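Local coordinates for chemotaxis protein CheX (Vibrio vulnificus, PDB 6VPW) that probably dephosphorylates the phosphorylated chemotaxis response regulator CheY, as other members of the CheX phosphatase family do, at residues A[36-41]-A[136-141]; A[63-68]-A[81-86]. One frame throughout, in Å; residues are numbered along the deposited sequence.

Contact 1 (A[36-41]-A[136-141]); sequences KDEIAR and IIIMPF
A40 and I138 face each other with their CA atoms 8.8 Å apart, the irregular loop 36-41 passing over strand 137-142 at a spacing too wide for backbone pairing, so side chains alone bridge the gap. I138 carries the strand's share. With CG1 anti to the backbone N (chi1 -178°), I138 sends its two branches to different partners: I138 CD1 reaches the methyl of A40, 3.9 Å from A40 CB, while I138 CG2 lies against the carboxylate of E38, 3.6 Å from E38 OE2 and 3.8 Å from E38 OE1. I138 CD1 also brushes that carboxylate, at 3.9 Å from E38 OE1. The E38 side chain, extended as far as its carboxylate, runs past I138 in the opposite direction, so the two overlap alongside each other. The charged end is held by R33 of the neighbouring strand 28-34, in a salt bridge through E38 OE1 that probably helps to orient it; R33 also pairs through its backbone with I138. On the other flank, strand 148-154 supplies F149 and E151 to pack against A40. The loop thus covers one side of the sheet near its outer strand 28-34. Chemically the contact is mixed: a methyl-to-methyl touch is buried beside a carboxylate, the isoleucine branches give that carboxylate van der Waals packing, and R33 meets its charge through OE1.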
# COMPACT_ATOMS: atom_id res chain seq x y z
N LYS A 36 -14.74 10.34 5.17
CA LYS A 36 -15.28 11.37 4.26
C LYS A 36 -14.11 12.27 3.87
O LYS A 36 -13.18 11.75 3.22
CB LYS A 36 -16.46 12.10 4.93
CG LYS A 36 -17.62 11.19 5.30
CD LYS A 36 -18.83 11.93 5.83
CE LYS A 36 -19.87 11.01 6.43
NZ LYS A 36 -19.35 10.32 7.63
N ASP A 37 -14.15 13.55 4.27
CA ASP A 37 -13.10 14.55 3.96
C ASP A 37 -12.15 14.68 5.16
O ASP A 37 -11.25 15.53 5.11
CB ASP A 37 -13.73 15.91 3.64
CG ASP A 37 -15.00 15.81 2.80
OD1 ASP A 37 -15.30 14.70 2.32
OD2 ASP A 37 -15.69 16.84 2.67
N GLU A 38 -12.36 13.86 6.19
CA GLU A 38 -11.59 13.95 7.46
C GLU A 38 -10.08 13.76 7.25
O GLU A 38 -9.67 13.00 6.35
CB GLU A 38 -12.12 12.94 8.48
CG GLU A 38 -12.37 11.56 7.91
CD GLU A 38 -12.79 10.56 8.96
OE1 GLU A 38 -12.04 10.39 9.95
OE2 GLU A 38 -13.90 9.99 8.83
N ILE A 39 -9.30 14.45 8.09
CA ILE A 39 -7.82 14.36 8.06
C ILE A 39 -7.42 13.02 8.68
O ILE A 39 -7.91 12.71 9.78
CB ILE A 39 -7.17 15.54 8.80
CG1 ILE A 39 -7.70 16.89 8.29
CG2 ILE A 39 -5.65 15.46 8.72
CD1 ILE A 39 -7.22 18.09 9.08
N ALA A 40 -6.58 12.25 7.98
CA ALA A 40 -6.09 10.94 8.46
C ALA A 40 -4.59 10.84 8.14
O ALA A 40 -4.24 10.31 7.07
CB ALA A 40 -6.88 9.83 7.82
N ARG A 41 -3.74 11.31 9.06
CA ARG A 41 -2.28 11.31 8.82
C ARG A 41 -1.56 10.40 9.81
O ARG A 41 -2.07 10.19 10.93
CB ARG A 41 -1.77 12.75 8.90
CG ARG A 41 -2.34 13.65 7.81
CD ARG A 41 -2.01 15.11 8.03
NE ARG A 41 -0.59 15.38 7.90
CZ ARG A 41 0.01 16.52 8.25
NH1 ARG A 41 -0.70 17.50 8.79
NH2 ARG A 41 1.31 16.66 8.08
N ILE A 136 -15.28 2.94 2.12
CA ILE A 136 -13.99 3.01 2.87
C ILE A 136 -14.32 3.27 4.34
O ILE A 136 -14.85 4.36 4.64
CB ILE A 136 -13.04 4.08 2.31
CG1 ILE A 136 -12.76 3.86 0.81
CG2 ILE A 136 -11.76 4.12 3.14
CD1 ILE A 136 -12.07 5.01 0.14
N ILE A 137 -13.99 2.31 5.20
CA ILE A 137 -14.24 2.42 6.67
C ILE A 137 -12.93 2.82 7.35
O ILE A 137 -11.88 2.21 7.03
CB ILE A 137 -14.77 1.09 7.23
CG1 ILE A 137 -16.01 0.58 6.48
CG2 ILE A 137 -15.03 1.22 8.73
CD1 ILE A 137 -17.20 1.49 6.58
N ILE A 138 -12.98 3.85 8.20
CA ILE A 138 -11.78 4.26 8.99
C ILE A 138 -12.09 3.91 10.44
O ILE A 138 -13.21 4.18 10.88
CB ILE A 138 -11.41 5.74 8.81
CG1 ILE A 138 -10.14 6.09 9.59
CG2 ILE A 138 -12.57 6.66 9.18
CD1 ILE A 138 -9.58 7.47 9.28
N MET A 139 -11.14 3.28 11.13
CA MET A 139 -11.30 2.89 12.55
C MET A 139 -10.20 3.61 13.32
O MET A 139 -9.05 3.17 13.29
CB MET A 139 -11.17 1.37 12.70
CG MET A 139 -11.90 0.58 11.60
SD MET A 139 -11.64 -1.21 11.69
CE MET A 139 -12.07 -1.67 10.01
N PRO A 140 -10.48 4.78 13.94
CA PRO A 140 -9.46 5.50 14.70
C PRO A 140 -9.15 4.84 16.05
O PRO A 140 -10.02 4.21 16.64
CB PRO A 140 -10.04 6.90 14.96
CG PRO A 140 -11.35 6.96 14.16
CD PRO A 140 -11.75 5.52 13.88
N PHE A 141 -7.92 5.05 16.53
CA PHE A 141 -7.47 4.52 17.84
C PHE A 141 -6.60 5.58 18.52
O PHE A 141 -5.95 6.40 17.81
CB PHE A 141 -6.65 3.24 17.69
CG PHE A 141 -7.39 2.05 17.12
CD1 PHE A 141 -7.43 1.84 15.75
CD2 PHE A 141 -8.02 1.14 17.95
CE1 PHE A 141 -8.09 0.74 15.22
CE2 PHE A 141 -8.67 0.03 17.42
CZ PHE A 141 -8.71 -0.16 16.06

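Contact 2 (A[63-68]-A[81-86])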
# COMPACT_ATOMS: atom_id res chain seq x y z
N PHE A 63 0.32 4.42 11.97
CA PHE A 63 0.73 4.75 13.35
C PHE A 63 1.45 6.09 13.43
O PHE A 63 2.27 6.41 12.54
CB PHE A 63 1.74 3.72 13.88
CG PHE A 63 1.24 2.31 13.95
CD1 PHE A 63 0.59 1.84 15.08
CD2 PHE A 63 1.38 1.45 12.88
CE1 PHE A 63 0.13 0.54 15.15
CE2 PHE A 63 0.93 0.14 12.95
CZ PHE A 63 0.32 -0.31 14.09
N ASP A 64 1.20 6.81 14.53
CA ASP A 64 2.04 7.98 14.89
C ASP A 64 3.41 7.41 15.28
O ASP A 64 3.44 6.27 15.82
CB ASP A 64 1.45 8.79 16.05
CG ASP A 64 0.23 9.61 15.66
OD1 ASP A 64 -0.03 9.71 14.46
OD2 ASP A 64 -0.46 10.12 16.57
N GLU A 65 4.48 8.16 15.04
CA GLU A 65 5.85 7.68 15.37
C GLU A 65 5.94 7.29 16.84
O GLU A 65 6.47 6.20 17.13
CB GLU A 65 6.89 8.76 15.03
CG GLU A 65 8.31 8.38 15.39
CD GLU A 65 9.37 9.30 14.79
OE1 GLU A 65 10.57 9.02 14.99
OE2 GLU A 65 8.99 10.27 14.11
N GLY A 66 5.41 8.14 17.73
CA GLY A 66 5.48 7.88 19.19
C GLY A 66 4.91 6.52 19.54
O GLY A 66 5.53 5.79 20.34
N LEU A 67 3.77 6.17 18.93
CA LEU A 67 3.08 4.88 19.21
C LEU A 67 3.89 3.72 18.64
O LEU A 67 4.08 2.71 19.36
CB LEU A 67 1.68 4.96 18.61
CG LEU A 67 0.86 3.67 18.69
CD1 LEU A 67 0.83 3.14 20.11
CD2 LEU A 67 -0.54 3.90 18.16
N ALA A 68 4.34 3.84 17.40
CA ALA A 68 5.20 2.82 16.77
C ALA A 68 6.44 2.57 17.65
O ALA A 68 6.78 1.39 17.88
CB ALA A 68 5.59 3.29 15.38
N ASN A 81 16.10 4.05 17.74
CA ASN A 81 16.42 5.49 17.55
C ASN A 81 15.28 6.26 16.86
O ASN A 81 14.69 7.16 17.50
CB ASN A 81 17.73 5.68 16.77
CG ASN A 81 18.22 7.11 16.73
OD1 ASN A 81 17.66 7.99 17.38
ND2 ASN A 81 19.28 7.35 15.97
N GLY A 82 14.98 5.91 15.61
CA GLY A 82 13.82 6.45 14.88
C GLY A 82 13.07 5.32 14.20
O GLY A 82 13.14 4.18 14.72
N LEU A 83 12.39 5.61 13.08
CA LEU A 83 11.65 4.59 12.28
C LEU A 83 12.62 3.84 11.36
O LEU A 83 12.45 3.91 10.12
CB LEU A 83 10.55 5.30 11.49
CG LEU A 83 9.54 6.07 12.33
CD1 LEU A 83 8.52 6.78 11.45
CD2 LEU A 83 8.84 5.14 13.32
N ASN A 84 13.58 3.10 11.95
CA ASN A 84 14.63 2.38 11.18
C ASN A 84 14.05 1.14 10.48
O ASN A 84 12.82 0.86 10.64
CB ASN A 84 15.83 2.04 12.07
CG ASN A 84 15.48 1.13 13.23
OD1 ASN A 84 14.58 0.30 13.12
ND2 ASN A 84 16.19 1.27 14.34
N GLU A 85 14.88 0.43 9.72
CA GLU A 85 14.41 -0.79 9.00
C GLU A 85 13.80 -1.77 10.01
O GLU A 85 12.86 -2.50 9.62
CB GLU A 85 15.54 -1.46 8.20
CG GLU A 85 15.84 -0.76 6.89
CD GLU A 85 16.74 -1.54 5.94
OE1 GLU A 85 16.64 -1.33 4.72
OE2 GLU A 85 17.54 -2.37 6.44
N GLU A 86 14.30 -1.77 11.25
CA GLU A 86 13.75 -2.71 12.27
C GLU A 86 12.30 -2.31 12.58
O GLU A 86 11.48 -3.21 12.77
CB GLU A 86 14.65 -2.69 13.51
CG GLU A 86 14.47 -3.90 14.41
CD GLU A 86 15.47 -3.95 15.56
OE1 GLU A 86 16.32 -3.04 15.64
OE2 GLU A 86 15.40 -4.90 16.36
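Apolar packing between E65 and L83 dominates this contact, whose closest backbone approach is 7.3 Å between the CA atoms of the same two residues. The aliphatic part of E65 does the touching: its CG lies 3.9 Å from L83 CD2 and 4.0 Å from L83 CG. Because E65 CG stands anti to the backbone N (chi1 178°) and the chain stays extended, the side chain reaches across the leucine at a slant, bringing E65 OE1 to 4.1 Å from G82 CA. L83 CD2 has a looser second neighbour in A68 CB, 4.3 Å away and one helical turn on from E65.

Polar interactions act within each segment or lead outward. An inverse gamma turn centred on L83 carries a weak bond from N84 N to G82 O, and N84 caps the following helix, its OD1 accepting a weak bond from E86 N at 2.8 Å (N-H...O angle 115°) and a hydrogen bond from V87 N. E65 OE2 makes a long, weak ion pair with K124.

In the fold, the first turn of helix 65-76 meets the loop that leads into helix 85-107. Behind it, A68 packs on V44 of strand 44-51, while at the start of helix 85-107 E85 packs against R129 of the second subunit.

How the contacts relate
Following the chain from the N terminus, strand 28-34 gives way to the loop 36-41, which waits almost a hundred residues for its partner. Strands 44-51 and 56-63 come next, then contact 2 opens at 63-68 and closes at 81-86, making a short loop that contains most of helix 65-76. Helix 85-107 and strand 114-123 follow before 136-141 completes contact 1, so the short closure lies wholly within the long one. Contact 1 joins a loop to the sheet; contact 2 joins the first turn of helix 65-76 to the loop leading into helix 85-107. Their centres are 21 Å apart, yet the two meet in loose packing, R41 O lying 4.1 Å from D64 OD1.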